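Local coordinates for protein of uncharacterized function (DUF1076) (Salmonella typhi, PDB 6IAI) that is the N-terminal part of StoD, a type III secretion effector that, as a whole protein, acts as an E3/E4 ubiquitin ligase and binds diubiquitin, at residues 100-103 and 104-108; 42-45 and 46-50; 61-65 and 66-70. All blocks are in the same frame, centred on the assembly; numbering follows the deposited sequence.

Contact 1: 100-103 and 104-108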
# COMPACT_ATOMS: atom_id res chain seq x y z
N GLU A 100 11.34 -6.89 5.44
CA GLU A 100 10.11 -6.29 6.00
C GLU A 100 9.15 -5.86 4.92
O GLU A 100 7.94 -5.98 5.12
CB GLU A 100 10.38 -5.13 6.99
CG GLU A 100 11.12 -3.95 6.41
CD GLU A 100 10.91 -2.63 7.14
OE1 GLU A 100 11.91 -1.92 7.34
OE2 GLU A 100 9.76 -2.31 7.50
N TRP A 101 9.69 -5.38 3.79
CA TRP A 101 8.90 -4.96 2.64
C TRP A 101 8.01 -6.11 2.15
O TRP A 101 6.79 -5.94 2.08
CB TRP A 101 9.84 -4.47 1.54
CG TRP A 101 9.28 -3.37 0.71
CD1 TRP A 101 7.96 -3.04 0.55
CD2 TRP A 101 10.01 -2.50 -0.17
NE1 TRP A 101 7.83 -1.99 -0.32
CE2 TRP A 101 9.07 -1.65 -0.79
CE3 TRP A 101 11.38 -2.35 -0.48
CZ2 TRP A 101 9.45 -0.66 -1.71
CZ3 TRP A 101 11.76 -1.35 -1.38
CH2 TRP A 101 10.80 -0.52 -1.99
N GLN A 102 8.61 -7.31 1.92
CA GLN A 102 7.92 -8.54 1.50
C GLN A 102 6.88 -9.03 2.51
O GLN A 102 5.76 -9.38 2.12
CB GLN A 102 8.94 -9.65 1.16
CG GLN A 102 8.35 -10.95 0.58
CD GLN A 102 7.71 -10.77 -0.77
OE1 GLN A 102 6.50 -10.52 -0.88
NE2 GLN A 102 8.51 -10.86 -1.83
N GLY A 103 7.25 -9.04 3.78
CA GLY A 103 6.38 -9.45 4.87
C GLY A 103 5.17 -8.57 5.03
O GLY A 103 4.06 -9.06 5.29
N ASN A 104 5.38 -7.25 4.86
CA ASN A 104 4.31 -6.25 4.93
C ASN A 104 3.39 -6.39 3.71
O ASN A 104 2.17 -6.29 3.86
CB ASN A 104 4.91 -4.86 5.00
CG ASN A 104 5.48 -4.50 6.33
OD1 ASN A 104 5.06 -4.99 7.38
ND2 ASN A 104 6.42 -3.59 6.32
N ALA A 105 3.99 -6.65 2.53
CA ALA A 105 3.26 -6.87 1.28
C ALA A 105 2.30 -8.05 1.42
O ALA A 105 1.13 -7.90 1.06
CB ALA A 105 4.23 -7.06 0.12
N ILE A 106 2.76 -9.17 2.06
CA ILE A 106 1.97 -10.38 2.35
C ILE A 106 0.80 -10.02 3.24
O ILE A 106 -0.34 -10.42 2.98
CB ILE A 106 2.85 -11.51 3.02
CG1 ILE A 106 3.95 -12.11 2.10
CG2 ILE A 106 1.98 -12.63 3.59
CD1 ILE A 106 3.56 -12.58 0.74
N ARG A 107 1.08 -9.27 4.33
CA ARG A 107 0.09 -8.87 5.34
C ARG A 107 -0.97 -7.98 4.75
O ARG A 107 -2.17 -8.21 5.00
CB ARG A 107 0.78 -8.19 6.53
CG ARG A 107 1.43 -9.19 7.47
CD ARG A 107 2.47 -8.52 8.34
NE ARG A 107 3.31 -9.52 9.00
CZ ARG A 107 3.12 -9.97 10.23
NH1 ARG A 107 2.12 -9.50 10.97
NH2 ARG A 107 3.93 -10.89 10.73
N LEU A 108 -0.56 -6.99 3.93
CA LEU A 108 -1.49 -6.10 3.25
C LEU A 108 -2.44 -6.90 2.34
O LEU A 108 -3.66 -6.73 2.42
CB LEU A 108 -0.76 -4.96 2.50
CG LEU A 108 -1.67 -3.93 1.84
CD1 LEU A 108 -2.63 -3.28 2.85
CD2 LEU A 108 -0.86 -2.92 1.04
O HOH W 1 7.59 -2.25 8.99

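Contact 2: 42-45 and 46-50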
# COMPACT_ATOMS: atom_id res chain seq x y z
N ASN A 42 -12.05 1.07 7.19
CA ASN A 42 -12.19 2.24 6.30
C ASN A 42 -10.97 2.37 5.39
O ASN A 42 -11.15 2.65 4.22
CB ASN A 42 -12.35 3.54 7.11
CG ASN A 42 -13.68 3.78 7.75
OD1 ASN A 42 -14.74 3.41 7.24
ND2 ASN A 42 -13.65 4.58 8.82
N ASP A 43 -9.75 2.12 5.91
CA ASP A 43 -8.49 2.15 5.16
C ASP A 43 -8.47 1.07 4.09
O ASP A 43 -8.22 1.38 2.91
CB ASP A 43 -7.28 2.01 6.10
CG ASP A 43 -7.07 3.19 7.06
OD1 ASP A 43 -7.68 4.26 6.82
OD2 ASP A 43 -6.29 3.03 8.03
N LEU A 44 -8.82 -0.18 4.47
CA LEU A 44 -8.92 -1.31 3.56
C LEU A 44 -9.98 -1.09 2.48
O LEU A 44 -9.72 -1.36 1.30
CB LEU A 44 -9.17 -2.61 4.33
CG LEU A 44 -8.08 -3.03 5.32
CD1 LEU A 44 -8.60 -4.10 6.27
CD2 LEU A 44 -6.78 -3.44 4.58
N GLU A 45 -11.13 -0.51 2.86
CA GLU A 45 -12.19 -0.21 1.90
C GLU A 45 -11.78 0.87 0.92
O GLU A 45 -12.03 0.72 -0.28
CB GLU A 45 -13.53 0.11 2.58
CG GLU A 45 -14.75 -0.44 1.83
CD GLU A 45 -14.64 -1.83 1.21
OE1 GLU A 45 -14.65 -1.92 -0.04
OE2 GLU A 45 -14.48 -2.83 1.95
N LEU A 46 -11.06 1.89 1.40
CA LEU A 46 -10.52 2.92 0.53
C LEU A 46 -9.52 2.31 -0.49
O LEU A 46 -9.59 2.62 -1.67
CB LEU A 46 -9.84 4.06 1.35
CG LEU A 46 -9.17 5.18 0.53
CD1 LEU A 46 -10.23 5.96 -0.33
CD2 LEU A 46 -8.33 6.06 1.42
N ILE A 47 -8.61 1.42 -0.03
CA ILE A 47 -7.64 0.77 -0.93
C ILE A 47 -8.36 -0.08 -1.97
O ILE A 47 -8.10 0.09 -3.16
CB ILE A 47 -6.56 -0.03 -0.16
CG1 ILE A 47 -5.76 0.89 0.80
CG2 ILE A 47 -5.62 -0.76 -1.16
CD1 ILE A 47 -4.90 0.11 1.88
N ARG A 48 -9.33 -0.93 -1.53
CA ARG A 48 -10.14 -1.81 -2.37
C ARG A 48 -10.89 -1.01 -3.42
O ARG A 48 -10.70 -1.27 -4.61
CB ARG A 48 -11.11 -2.67 -1.51
CG ARG A 48 -10.40 -3.71 -0.65
CD ARG A 48 -11.33 -4.74 -0.04
NE ARG A 48 -11.88 -4.45 1.29
CZ ARG A 48 -11.52 -5.02 2.43
NH1 ARG A 48 -10.60 -5.96 2.45
NH2 ARG A 48 -12.12 -4.68 3.56
N ASP A 49 -11.71 0.01 -2.99
CA ASP A 49 -12.47 0.88 -3.90
C ASP A 49 -11.59 1.59 -4.93
O ASP A 49 -11.94 1.64 -6.11
CB ASP A 49 -13.32 1.91 -3.14
CG ASP A 49 -14.48 1.34 -2.33
OD1 ASP A 49 -14.80 0.13 -2.49
OD2 ASP A 49 -15.09 2.12 -1.54
N THR A 50 -10.43 2.12 -4.49
CA THR A 50 -9.51 2.82 -5.39
C THR A 50 -8.91 1.87 -6.43
O THR A 50 -8.85 2.22 -7.61
CB THR A 50 -8.46 3.62 -4.59
OG1 THR A 50 -9.14 4.41 -3.62
CG2 THR A 50 -7.67 4.54 -5.46

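Contact 3: 61-65 and 66-70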
# COMPACT_ATOMS: atom_id res chain seq x y z
N VAL A 61 0.38 2.54 -2.67
CA VAL A 61 -0.03 2.67 -1.29
C VAL A 61 1.23 2.87 -0.43
O VAL A 61 2.16 2.04 -0.48
CB VAL A 61 -0.95 1.50 -0.82
CG1 VAL A 61 -1.23 1.58 0.68
CG2 VAL A 61 -2.26 1.49 -1.60
N GLN A 62 1.26 3.99 0.33
CA GLN A 62 2.37 4.27 1.22
C GLN A 62 1.94 3.93 2.63
O GLN A 62 0.96 4.47 3.13
CB GLN A 62 2.86 5.72 1.10
CG GLN A 62 4.18 5.98 1.84
CD GLN A 62 4.67 7.41 1.70
OE1 GLN A 62 3.89 8.35 1.56
NE2 GLN A 62 5.96 7.59 1.71
N LEU A 63 2.64 2.95 3.23
CA LEU A 63 2.44 2.48 4.61
C LEU A 63 3.75 2.77 5.30
O LEU A 63 4.79 2.27 4.87
CB LEU A 63 2.08 0.99 4.67
CG LEU A 63 0.83 0.50 3.93
CD1 LEU A 63 0.70 -0.99 4.05
CD2 LEU A 63 -0.45 1.17 4.43
N ARG A 64 3.74 3.71 6.28
CA ARG A 64 4.95 4.22 6.95
C ARG A 64 5.82 4.89 5.88
O ARG A 64 5.36 5.83 5.24
CB ARG A 64 5.75 3.11 7.67
CG ARG A 64 5.16 2.65 8.98
CD ARG A 64 6.25 2.03 9.84
NE ARG A 64 6.89 2.93 10.81
CZ ARG A 64 6.31 3.50 11.87
NH1 ARG A 64 5.01 3.34 12.09
NH2 ARG A 64 7.01 4.27 12.69
N ASP A 65 7.00 4.35 5.62
CA ASP A 65 7.94 4.90 4.63
C ASP A 65 8.16 3.98 3.41
O ASP A 65 9.03 4.27 2.59
CB ASP A 65 9.28 5.27 5.32
CG ASP A 65 10.03 4.09 5.93
OD1 ASP A 65 9.36 3.18 6.52
OD2 ASP A 65 11.27 4.08 5.85
N LEU A 66 7.38 2.90 3.27
CA LEU A 66 7.52 2.02 2.11
C LEU A 66 6.32 2.11 1.18
O LEU A 66 5.20 2.41 1.63
CB LEU A 66 7.82 0.56 2.53
CG LEU A 66 9.12 0.30 3.33
CD1 LEU A 66 9.08 -1.05 4.03
CD2 LEU A 66 10.38 0.47 2.46
N LEU A 67 6.56 1.88 -0.12
CA LEU A 67 5.57 1.90 -1.19
C LEU A 67 5.20 0.50 -1.61
O LEU A 67 6.09 -0.33 -1.85
CB LEU A 67 6.05 2.66 -2.45
CG LEU A 67 6.54 4.07 -2.31
CD1 LEU A 67 6.78 4.68 -3.69
CD2 LEU A 67 5.58 4.91 -1.48
N TYR A 68 3.89 0.27 -1.79
CA TYR A 68 3.27 -0.98 -2.21
C TYR A 68 2.42 -0.74 -3.43
O TYR A 68 1.83 0.32 -3.56
CB TYR A 68 2.43 -1.55 -1.06
CG TYR A 68 3.25 -1.74 0.20
CD1 TYR A 68 3.47 -0.68 1.08
CD2 TYR A 68 3.89 -2.96 0.47
CE1 TYR A 68 4.29 -0.83 2.20
CE2 TYR A 68 4.69 -3.12 1.59
CZ TYR A 68 4.88 -2.06 2.46
OH TYR A 68 5.69 -2.21 3.55
N GLU A 69 2.41 -1.69 -4.36
CA GLU A 69 1.60 -1.63 -5.57
C GLU A 69 0.43 -2.54 -5.38
O GLU A 69 0.61 -3.67 -4.94
CB GLU A 69 2.41 -2.05 -6.78
CG GLU A 69 3.63 -1.16 -7.01
CD GLU A 69 4.64 -1.63 -8.04
OE1 GLU A 69 4.84 -2.86 -8.19
OE2 GLU A 69 5.32 -0.74 -8.61
N VAL A 70 -0.80 -2.02 -5.57
CA VAL A 70 -1.99 -2.83 -5.38
C VAL A 70 -2.90 -2.73 -6.61
O VAL A 70 -3.05 -1.67 -7.22
CB VAL A 70 -2.75 -2.67 -4.02
CG1 VAL A 70 -2.03 -1.83 -2.98
CG2 VAL A 70 -4.23 -2.40 -4.14
O HOH W 2 5.89 -0.13 5.23

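Contact 1: 100-103 and 104-108
E100 and N104 lie one helical turn apart and run side by side, pointing the same way. The backbone N of N104 donates to E100 O at 2.9 Å, one of four successive i to i+4 bonds that join 100-103 to 104-108. Their side-chain ends are joined indirectly: a water donates to E100 OE2 at 2.6 Å and accepts from N104 ND2 at 3.2 Å. E100 OE2 and N104 ND2 are themselves 3.8 Å apart, with the carboxylate and amide planes turned 69° from each other, and the water bridges them. E100 can lean this way because its CG sits between the backbone N and the carbonyl carbon (chi1 60°). A turn later, the methylenes of R107 pass close to the carbonyl of G103, with R107 CG 3.4 Å from G103 O. A105, small and apolar, suits the buried side of the helix, where it touches Y68 and V84.

Further out, R97 forms a salt bridge with E100 OE1, and N104 OD1 accepts from the backbone N of I36. W101 turns its indole to the sheet, where NE1 bonds L67 O and the ring stacks on F86 and meets Y68 edge-to-face. An amide suits position 104, since it can accept from I36 while donating to the water. Buried N104 thus has both polar atoms engaged, tying helix 91-113 to the segment around I36.

Contact 2: 42-45 and 46-50
This is an i to i+3 salt bridge along one face of helix 41-53, in which R48 reaches back one turn to E45 on the side of the helix that is partly open to solvent. R48 NE donates to E45 OE2 at 3.1 Å, with an N-H...O angle of 158°, and NH2 adds a weak bond to the same oxygen at 3.4 Å. OE2 lies near the guanidinium plane, at its edge, whereas NE meets OE2 from above the carboxylate plane; the two flat groups are 40° apart. The R48 chain runs back along the helix, and its bend at chi3 (-92°) turns NE towards the E45 carboxylate. L44 CB lies over one guanidinium face, offset towards its rim, 3.7 Å from R48 NH2. Arginine suits the place because its other end is also used: NH1 bonds L112 O, near the C-terminal end of helix 91-113.

The helix is the connecting element of a beta-alpha-beta unit, between the parallel strands 22-25 and 59-63. L44 and I47, buried and apolar, turn to its covered side, where I47 meets F25 while L44 meets L112.

On the outer side the other carboxylate oxygen of E45 has a like-charged neighbour: OE1 is 3.2 Å from D49 OD1. Such a pair would probably raise the proton affinity of one acid, an effect that R48 should partly offset. Further along, T50 OG1 returns to L46 O at 2.7 Å, a bond that threonine and serine commonly make in helices; here the hydroxyl and the backbone N of T50 reach that carbonyl from opposite faces of its plane.

Contact 3: 61-65 and 66-70
L66, V61 and Y68 carry most of this contact, and all three belong to the face of the sheet that the helices cover. L66 begins the return strand directly after the turn: its N donates to L63 O, and its carbonyl accepts from L63 N, both at 3.1 Å. Its branched, buried side chain lies against E100 and W101 of helix 91-113. V61 is paired with Y68 through two backbone bonds, each 2.8 Å long, V61 N to Y68 O and Y68 N to V61 O. Beta-branched valine suits an extended strand, and V61 CG2 also meets V70 CG1 at 3.6 Å, diagonally across the pair.

These residues form a beta hairpin with a two-residue loop, its type II' turn running from L63 to L66. R64 occupies the second turn position with a positive phi (62°), a place where glycine is more usual, and D65 follows, holding R97 of helix 91-113 in a salt bridge.

Y68 is the largest of the hairpin's side chains on the helix-covered face. V61 O lies in the plane of its ring, at the edge, with CD1 the nearest ring atom at 3.4 Å. L63 crosses the tyrosine at about a right angle, its CB 3.8 Å from Y68 CE1. Placing CG beside the backbone N (chi1 -57°) swings the ring towards the turn, so that its hydroxyl and L63 O share a water. On the opposite face Q62 and L67 form a non-hydrogen-bonded pair, with Q62 CG resting against L67 CD2; extended Q62 sends its amide on to T24, where OE1 bonds the threonine hydroxyl.

How the contacts relate
Along the chain, contact 2 in helix 41-53 comes first, then the hairpin of contact 3, and contact 1 in helix 91-113 last. The hairpin supplies the two central strands of a four-stranded mixed sheet, and both helices lie on the face bearing V61 and Y68. Centre to centre, contact 3 is about 10 Å from contact 1 and 14 Å from contact 2, while the two helical contacts are about 17 Å apart. I47 joins contact 2 to contact 3 by packing on V61 and V70, and L108 of contact 1 meets I47 directly. Sheet and helices therefore share one apolar layer, the core of this N-terminal part of StoD.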